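Local coordinates for lipolytic protein G-D-S-L family (Chitinophaga pinensis, PDB 4Q7Q) that is of unestablished function but, as a member of the GDSL family of SGNH hydrolases, probably hydrolyses ester bonds in lipids or other acylated substrates, at residues W8-D13 against V73-L78; S14-N19 against K31-R36. One frame throughout, in Å; residues are numbered along the deposited sequence.

From the N terminus the chain first lays down strand 6-12, which with Asp13 just beyond it supplies 8-13 for interaction 1, and runs directly into helix 14-17, where residues 14-19 begin interaction 2. A short loop without helix or strand brings 31-36, leading into helix 33-40, back against 14-19, so interaction 2 closes first. Strand 44-50 and helix 56-61 follow before strand 73-77 returns beside strand 6-12 and closes interaction 1, inside whose larger loop interaction 2 is nested. The two touch: Leu34 packs on Trp8 and Ala10, and Phe77 meets Ile15 and Tyr33. These shared contacts seat helices 14-17 and 33-40 on the paired strands, near Ser14, the probable nucleophile.

Interaction 1: residues W8-D13 against V73-L78; sequences WVAIGD and VYSVFL
Trp8 and Ser75 join two neighbouring parallel strands in the central sheet of the three-layer alpha/beta/alpha SGNH-hydrolase fold. The indole CG of Trp8 lies anti to the backbone N (chi1 162°), which turns the NE1 edge of the ring toward the neighbouring strand, where NE1 donates to Ser75 OG at 2.8 Å, with the hydroxyl only 6° out of the ring plane. Serine suits this spot, being small enough to fit against the N-H edge of the indole and able to accept its buried N-H. The same OG is 2.7 Å from a water that donates to Ile11 O, so the hydroxyl is held from two directions. The backbone N-H groups of Val9, Ser75, Ile11 and Phe77 donate in turn across the strands, beginning with Val9 N to Val73 O.

Val9, Ile11, Tyr74 and Val76 lie on the face opposite Trp8 and Ser75, where helix 104-118 covers Tyr74 and Val76. Val9 and Tyr74 run side by side, Val9 CB 3.6 Å from Tyr74 CD2; the branched valine fills the space along the ring, whose hydroxyl reaches Ile69 O. Ile11 CG2 meets Leu78 CD1 at 4.2 Å.

Just past strand 6-12, at the N-cap of helix 14-17, Asp13 OD1 accepts from Ile15 N. Gly12 has no side chain to press on Phe77 O, and Leu78 CD2 settles 3.5 Å from Gly12 C.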
ATOM      1  N   TRP A   8      12.515   9.428 -10.216  1.00 20.17           N
ATOM      2  CA  TRP A   8      11.833   8.237  -9.732  1.00 18.53           C
ATOM      3  C   TRP A   8      10.334   8.481  -9.695  1.00 18.78           C
ATOM      4  O   TRP A   8       9.861   9.314  -8.925  1.00 20.41           O
ATOM      5  CB  TRP A   8      12.337   7.898  -8.326  1.00 18.70           C
ATOM      6  CG  TRP A   8      11.458   6.966  -7.524  1.00 18.05           C
ATOM      7  CD1 TRP A   8      10.734   5.899  -7.986  1.00 16.99           C
ATOM      8  CD2 TRP A   8      11.204   7.046  -6.119  1.00 17.89           C
ATOM      9  NE1 TRP A   8      10.063   5.300  -6.945  1.00 17.95           N
ATOM     10  CE2 TRP A   8      10.329   5.992  -5.789  1.00 16.93           C
ATOM     11  CE3 TRP A   8      11.633   7.907  -5.103  1.00 18.44           C
ATOM     12  CZ2 TRP A   8       9.874   5.778  -4.489  1.00 18.22           C
ATOM     13  CZ3 TRP A   8      11.186   7.692  -3.813  1.00 19.39           C
ATOM     14  CH2 TRP A   8      10.318   6.631  -3.516  1.00 18.91           C
ATOM     15  N   VAL A   9       9.599   7.751 -10.529  1.00 18.47           N
ATOM     16  CA  VAL A   9       8.144   7.807 -10.530  1.00 17.87           C
ATOM     17  C   VAL A   9       7.606   6.726  -9.600  1.00 16.03           C
ATOM     18  O   VAL A   9       7.867   5.533  -9.798  1.00 17.34           O
ATOM     19  CB  VAL A   9       7.565   7.631 -11.950  1.00 17.83           C
ATOM     20  CG1 VAL A   9       6.050   7.497 -11.913  1.00 19.39           C
ATOM     21  CG2 VAL A   9       7.970   8.803 -12.821  1.00 19.45           C
ATOM     22  N   ALA A  10       6.891   7.153  -8.561  1.00 15.60           N
ATOM     23  CA  ALA A  10       6.304   6.229  -7.603  1.00 15.63           C
ATOM     24  C   ALA A  10       4.829   6.053  -7.920  1.00 15.72           C
ATOM     25  O   ALA A  10       4.024   6.941  -7.662  1.00 16.73           O
ATOM     26  CB  ALA A  10       6.489   6.751  -6.180  1.00 16.37           C
ATOM     27  N   ILE A  11       4.483   4.905  -8.493  1.00 15.35           N
ATOM     28  CA  ILE A  11       3.103   4.601  -8.842  1.00 13.40           C
ATOM     29  C   ILE A  11       2.480   3.882  -7.659  1.00 13.56           C
ATOM     30  O   ILE A  11       3.079   2.962  -7.090  1.00 15.46           O
ATOM     31  CB  ILE A  11       3.035   3.716 -10.108  1.00 14.95           C
ATOM     32  CG1 ILE A  11       3.629   4.477 -11.292  1.00 16.39           C
ATOM     33  CG2 ILE A  11       1.593   3.266 -10.411  1.00 16.65           C
ATOM     34  CD1 ILE A  11       3.795   3.652 -12.532  1.00 16.91           C
ATOM     35  N   GLY A  12       1.284   4.286  -7.276  1.00 14.11           N
ATOM     36  CA  GLY A  12       0.663   3.647  -6.138  1.00 13.23           C
ATOM     37  C   GLY A  12      -0.746   4.107  -5.852  1.00 12.68           C
ATOM     38  O   GLY A  12      -1.395   4.743  -6.693  1.00 13.95           O
ATOM     39  N   ASP A  13      -1.213   3.753  -4.658  1.00 12.71           N
ATOM     40  CA  ASP A  13      -2.546   4.102  -4.184  1.00 12.82           C
ATOM     41  C   ASP A  13      -2.419   5.151  -3.066  1.00 13.18           C
ATOM     42  O   ASP A  13      -1.504   5.970  -3.104  1.00 14.55           O
ATOM     43  CB  ASP A  13      -3.299   2.851  -3.718  1.00 14.97           C
ATOM     44  CG  ASP A  13      -2.469   1.980  -2.776  1.00 16.20           C
ATOM     45  OD1 ASP A  13      -1.701   2.543  -1.958  1.00 17.57           O
ATOM     46  OD2 ASP A  13      -2.571   0.730  -2.858  1.00 17.44           O
ATOM     47  N   VAL A  73      13.664   5.403 -12.966  1.00 23.12           N
ATOM     48  CA  VAL A  73      13.207   4.260 -12.191  1.00 21.30           C
ATOM     49  C   VAL A  73      11.740   4.441 -11.851  1.00 20.05           C
ATOM     50  O   VAL A  73      11.289   5.553 -11.581  1.00 20.76           O
ATOM     51  CB  VAL A  73      14.051   4.057 -10.899  1.00 23.03           C
ATOM     52  CG1 VAL A  73      14.107   5.329 -10.075  1.00 23.29           C
ATOM     53  CG2 VAL A  73      13.525   2.899 -10.060  1.00 23.31           C
ATOM     54  N   TYR A  74      10.998   3.341 -11.892  1.00 18.63           N
ATOM     55  CA  TYR A  74       9.596   3.328 -11.517  1.00 17.65           C
ATOM     56  C   TYR A  74       9.391   2.308 -10.409  1.00 18.32           C
ATOM     57  O   TYR A  74       9.911   1.191 -10.485  1.00 19.36           O
ATOM     58  CB  TYR A  74       8.725   2.941 -12.714  1.00 18.63           C
ATOM     59  CG  TYR A  74       8.806   3.887 -13.896  1.00 18.25           C
ATOM     60  CD1 TYR A  74       9.912   3.884 -14.748  1.00 19.31           C
ATOM     61  CD2 TYR A  74       7.767   4.769 -14.179  1.00 18.24           C
ATOM     62  CE1 TYR A  74       9.985   4.739 -15.836  1.00 19.92           C
ATOM     63  CE2 TYR A  74       7.833   5.635 -15.272  1.00 18.11           C
ATOM     64  CZ  TYR A  74       8.946   5.612 -16.097  1.00 19.77           C
ATOM     65  OH  TYR A  74       9.039   6.456 -17.187  1.00 21.39           O
ATOM     66  N   SER A  75       8.649   2.689  -9.374  1.00 17.39           N
ATOM     67  CA  SER A  75       8.164   1.702  -8.418  1.00 16.00           C
ATOM     68  C   SER A  75       6.656   1.569  -8.560  1.00 15.66           C
ATOM     69  O   SER A  75       5.961   2.525  -8.933  1.00 16.30           O
ATOM     70  CB  SER A  75       8.558   2.045  -6.974  1.00 16.51           C
ATOM     71  OG  SER A  75       8.063   3.309  -6.574  1.00 16.89           O
ATOM     72  N   VAL A  76       6.151   0.368  -8.301  1.00 16.50           N
ATOM     73  CA  VAL A  76       4.722   0.111  -8.365  1.00 16.17           C
ATOM     74  C   VAL A  76       4.283  -0.520  -7.055  1.00 15.84           C
ATOM     75  O   VAL A  76       4.758  -1.594  -6.687  1.00 16.62           O
ATOM     76  CB  VAL A  76       4.364  -0.822  -9.541  1.00 16.80           C
ATOM     77  CG1 VAL A  76       2.854  -1.049  -9.623  1.00 17.33           C
ATOM     78  CG2 VAL A  76       4.891  -0.239 -10.851  1.00 18.47           C
ATOM     79  N   PHE A  77       3.376   0.156  -6.361  1.00 14.52           N
ATOM     80  CA  PHE A  77       2.961  -0.238  -5.018  1.00 13.68           C
ATOM     81  C   PHE A  77       1.432  -0.255  -5.013  1.00 13.22           C
ATOM     82  O   PHE A  77       0.785   0.734  -4.651  1.00 13.54           O
ATOM     83  CB  PHE A  77       3.513   0.800  -4.033  1.00 15.54           C
ATOM     84  CG  PHE A  77       3.359   0.450  -2.568  1.00 16.18           C
ATOM     85  CD1 PHE A  77       2.691  -0.692  -2.139  1.00 15.86           C
ATOM     86  CD2 PHE A  77       3.887   1.306  -1.610  1.00 16.03           C
ATOM     87  CE1 PHE A  77       2.558  -0.964  -0.779  1.00 15.91           C
ATOM     88  CE2 PHE A  77       3.774   1.027  -0.255  1.00 15.84           C
ATOM     89  CZ  PHE A  77       3.099  -0.104   0.159  1.00 15.28           C
ATOM     90  N   LEU A  78       0.862  -1.378  -5.445  1.00 12.89           N
ATOM     91  CA  LEU A  78      -0.573  -1.510  -5.669  1.00 13.83           C
ATOM     92  C   LEU A  78      -1.063  -2.876  -5.234  1.00 13.98           C
ATOM     93  O   LEU A  78      -0.293  -3.828  -5.189  1.00 15.78           O
ATOM     94  CB  LEU A  78      -0.895  -1.354  -7.156  1.00 14.24           C
ATOM     95  CG  LEU A  78      -0.625   0.018  -7.759  1.00 14.18           C
ATOM     96  CD1 LEU A  78      -0.651  -0.084  -9.285  1.00 15.94           C
ATOM     97  CD2 LEU A  78      -1.652   1.023  -7.245  1.00 14.78           C
TER
HETATM   98  O   HOH W   1       5.602   3.253  -5.540  1.00 16.95           O
HETATM   99  O   HOH W   2       0.893   2.768  -2.811  1.00 16.25           O

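Interaction 2: residues S14-N19 against K31-R36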
ATOM      1  N   SER A  14      -3.296   5.120  -2.067  1.00 14.03           N
ATOM      2  CA  SER A  14      -3.256   6.128  -1.010  1.00 13.98           C
ATOM      3  C   SER A  14      -1.958   6.093  -0.214  1.00 14.19           C
ATOM      4  O   SER A  14      -1.488   7.120   0.239  1.00 15.37           O
ATOM      5  CB  SER A  14      -4.435   5.973  -0.048  1.00 15.91           C
ATOM      6  OG  SER A  14      -4.520   4.644   0.411  1.00 18.63           O
ATOM      7  N   ILE A  15      -1.385   4.913  -0.030  1.00 13.92           N
ATOM      8  CA  ILE A  15      -0.153   4.809   0.742  1.00 14.46           C
ATOM      9  C   ILE A  15       0.969   5.658   0.117  1.00 15.34           C
ATOM     10  O   ILE A  15       1.804   6.219   0.827  1.00 16.80           O
ATOM     11  CB  ILE A  15       0.226   3.338   0.957  1.00 14.66           C
ATOM     12  CG1 ILE A  15      -0.843   2.680   1.834  1.00 15.84           C
ATOM     13  CG2 ILE A  15       1.600   3.194   1.583  1.00 14.69           C
ATOM     14  CD1 ILE A  15      -0.752   1.173   1.935  1.00 19.97           C
ATOM     15  N   THR A  16       0.931   5.799  -1.209  1.00 14.57           N
ATOM     16  CA  THR A  16       1.871   6.632  -1.955  1.00 14.06           C
ATOM     17  C   THR A  16       1.379   8.071  -2.025  1.00 14.96           C
ATOM     18  O   THR A  16       2.124   9.006  -1.746  1.00 15.32           O
ATOM     19  CB  THR A  16       2.064   6.063  -3.368  1.00 13.54           C
ATOM     20  OG1 THR A  16       2.600   4.740  -3.248  1.00 14.76           O
ATOM     21  CG2 THR A  16       3.000   6.931  -4.199  1.00 14.47           C
ATOM     22  N   TYR A  17       0.120   8.229  -2.412  1.00 14.19           N
ATOM     23  CA  TYR A  17      -0.528   9.536  -2.491  1.00 14.68           C
ATOM     24  C   TYR A  17      -0.305  10.409  -1.248  1.00 15.26           C
ATOM     25  O   TYR A  17       0.025  11.599  -1.355  1.00 16.80           O
ATOM     26  CB  TYR A  17      -2.026   9.323  -2.704  1.00 15.42           C
ATOM     27  CG  TYR A  17      -2.876  10.575  -2.599  1.00 15.70           C
ATOM     28  CD1 TYR A  17      -3.096  11.387  -3.709  1.00 18.20           C
ATOM     29  CD2 TYR A  17      -3.489  10.923  -1.396  1.00 17.07           C
ATOM     30  CE1 TYR A  17      -3.887  12.523  -3.617  1.00 19.18           C
ATOM     31  CE2 TYR A  17      -4.275  12.046  -1.292  1.00 17.87           C
ATOM     32  CZ  TYR A  17      -4.475  12.848  -2.406  1.00 19.65           C
ATOM     33  OH  TYR A  17      -5.261  13.973  -2.304  1.00 23.55           O
ATOM     34  N   LEU A  18      -0.471   9.804  -0.074  1.00 14.72           N
ATOM     35  CA  LEU A  18      -0.479  10.544   1.181  1.00 15.59           C
ATOM     36  C   LEU A  18       0.862  11.170   1.541  1.00 15.70           C
ATOM     37  O   LEU A  18       0.918  12.022   2.424  1.00 17.14           O
ATOM     38  CB  LEU A  18      -0.954   9.646   2.327  1.00 15.26           C
ATOM     39  CG  LEU A  18      -2.446   9.308   2.286  1.00 16.61           C
ATOM     40  CD1 LEU A  18      -2.798   8.149   3.241  1.00 17.18           C
ATOM     41  CD2 LEU A  18      -3.293  10.554   2.561  1.00 17.84           C
ATOM     42  N   ASN A  19       1.935  10.751   0.867  1.00 16.07           N
ATOM     43  CA  ASN A  19       3.253  11.344   1.090  1.00 17.30           C
ATOM     44  C   ASN A  19       3.215  12.864   0.981  1.00 18.19           C
ATOM     45  O   ASN A  19       3.925  13.570   1.700  1.00 18.90           O
ATOM     46  CB  ASN A  19       4.275  10.787   0.097  1.00 17.02           C
ATOM     47  CG  ASN A  19       5.678  11.300   0.359  1.00 16.58           C
ATOM     48  OD1 ASN A  19       6.404  10.760   1.194  1.00 16.95           O
ATOM     49  ND2 ASN A  19       6.068  12.354  -0.352  1.00 17.70           N
ATOM     50  N   LYS A  31       6.140  12.541   7.803  1.00 21.85           N
ATOM     51  CA  LYS A  31       6.944  12.233   6.623  1.00 21.10           C
ATOM     52  C   LYS A  31       6.510  10.902   6.026  1.00 19.75           C
ATOM     53  O   LYS A  31       6.524   9.876   6.706  1.00 19.83           O
ATOM     54  CB  LYS A  31       8.443  12.186   6.957  1.00 23.56           C
ATOM     55  CG  LYS A  31       9.098  13.533   7.288  1.00 25.92           C
ATOM     56  CD  LYS A  31      10.594  13.367   7.551  1.00 27.61           C
ATOM     57  CE  LYS A  31      11.235  14.686   7.950  1.00 32.08           C
ATOM     58  NZ  LYS A  31      12.708  14.567   8.163  1.00 34.17           N
ATOM     59  N   GLY A  32       6.120  10.930   4.756  1.00 18.87           N
ATOM     60  CA  GLY A  32       5.724   9.726   4.042  1.00 17.21           C
ATOM     61  C   GLY A  32       6.918   8.947   3.521  1.00 17.05           C
ATOM     62  O   GLY A  32       8.060   9.356   3.715  1.00 17.68           O
ATOM     63  N   TYR A  33       6.676   7.832   2.842  1.00 15.33           N
ATOM     64  CA  TYR A  33       7.801   6.973   2.460  1.00 16.01           C
ATOM     65  C   TYR A  33       8.627   7.503   1.281  1.00 16.44           C
ATOM     66  O   TYR A  33       9.803   7.158   1.158  1.00 17.70           O
ATOM     67  CB  TYR A  33       7.375   5.503   2.264  1.00 16.54           C
ATOM     68  CG  TYR A  33       6.796   5.169   0.908  1.00 16.01           C
ATOM     69  CD1 TYR A  33       7.620   4.786  -0.150  1.00 16.90           C
ATOM     70  CD2 TYR A  33       5.425   5.207   0.687  1.00 16.45           C
ATOM     71  CE1 TYR A  33       7.096   4.474  -1.383  1.00 15.99           C
ATOM     72  CE2 TYR A  33       4.894   4.899  -0.554  1.00 16.59           C
ATOM     73  CZ  TYR A  33       5.729   4.528  -1.581  1.00 15.99           C
ATOM     74  OH  TYR A  33       5.192   4.240  -2.812  1.00 15.65           O
ATOM     75  N   LEU A  34       8.034   8.343   0.435  1.00 16.58           N
ATOM     76  CA  LEU A  34       8.799   8.955  -0.663  1.00 16.43           C
ATOM     77  C   LEU A  34       9.803   9.956  -0.106  1.00 17.73           C
ATOM     78  O   LEU A  34      10.982   9.975  -0.495  1.00 18.08           O
ATOM     79  CB  LEU A  34       7.887   9.686  -1.656  1.00 16.65           C
ATOM     80  CG  LEU A  34       6.649   8.952  -2.183  1.00 16.89           C
ATOM     81  CD1 LEU A  34       5.935   9.796  -3.246  1.00 16.91           C
ATOM     82  CD2 LEU A  34       7.001   7.587  -2.732  1.00 17.58           C
ATOM     83  N   THR A  35       9.321  10.791   0.808  1.00 17.93           N
ATOM     84  CA  THR A  35      10.152  11.784   1.485  1.00 18.06           C
ATOM     85  C   THR A  35      11.289  11.097   2.231  1.00 17.85           C
ATOM     86  O   THR A  35      12.446  11.496   2.121  1.00 19.62           O
ATOM     87  CB  THR A  35       9.300  12.626   2.448  1.00 18.58           C
ATOM     88  OG1 THR A  35       8.309  13.336   1.693  1.00 19.82           O
ATOM     89  CG2 THR A  35      10.155  13.618   3.251  1.00 18.66           C
ATOM     90  N   ARG A  36      10.965  10.037   2.966  1.00 17.89           N
ATOM     91  CA  ARG A  36      11.977   9.322   3.731  0.81 17.87           C
ATOM     92  C   ARG A  36      12.985   8.602   2.836  1.00 19.35           C
ATOM     93  O   ARG A  36      14.173   8.569   3.149  1.00 20.68           O
ATOM     94  CB  ARG A  36      11.321   8.353   4.704  0.81 18.03           C
ATOM     95  CG  ARG A  36      10.503   9.048   5.771  0.81 19.72           C
ATOM     96  CD  ARG A  36       9.807   8.045   6.699  0.81 21.98           C
ATOM     97  NE  ARG A  36       9.013   8.726   7.720  0.81 22.35           N
ATOM     98  CZ  ARG A  36       9.526   9.253   8.826  0.81 25.67           C
ATOM     99  NH1 ARG A  36       8.742   9.871   9.698  0.81 26.26           N
ATOM    100  NH2 ARG A  36      10.829   9.159   9.063  0.81 28.63           N
TER
HETATM  101  O   HOH W   3       3.742   8.067   2.035  1.00 17.97           O
HETATM  102  O   HOH W   4       6.096  13.416   3.178  1.00 18.82           O
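With CG anti to the backbone N (chi1 -176°), Asn19 extends its amide across to the first turn of helix 33-40, while Tyr33, its CG between backbone N and carbonyl carbon (chi1 84°), sends its ring back to Thr16. Asn19 OD1 accepts from Thr35 N at 2.9 Å in a nearly straight bond (170° at the hydrogen), the donor tilted from the amide plane. OD1 also lies 3.0 Å from Gly32 C, and a side chain on Gly32 would collide with it. Were Asn19 an alanine, OD1 would be gone, which is likely to leave Thr35 N without its acceptor and open a gap beside Leu34 CB.

In the SGNH-hydrolase fold this links the short helix after the first strand, with the probable nucleophile Ser14 at its start, to helix 33-40; Ser14 OG is hydrogen-bonded to His238 NE2, consistent with a Ser-His-Asp triad. Tyr33 OH lies 2.7 Å from Thr16 OG1, which meets the phenol in the plane of its ring. Tyrosine is long enough to carry its hydroxyl from helix 33-40 to Thr16, and threonine offers a hydroxyl on a short branch. Between the backbones, one water joins Ile15 O to Tyr33 N; another takes the N-H of Gly32, donates to Asn19 O and sits 2.7 Å from Thr35 OG1.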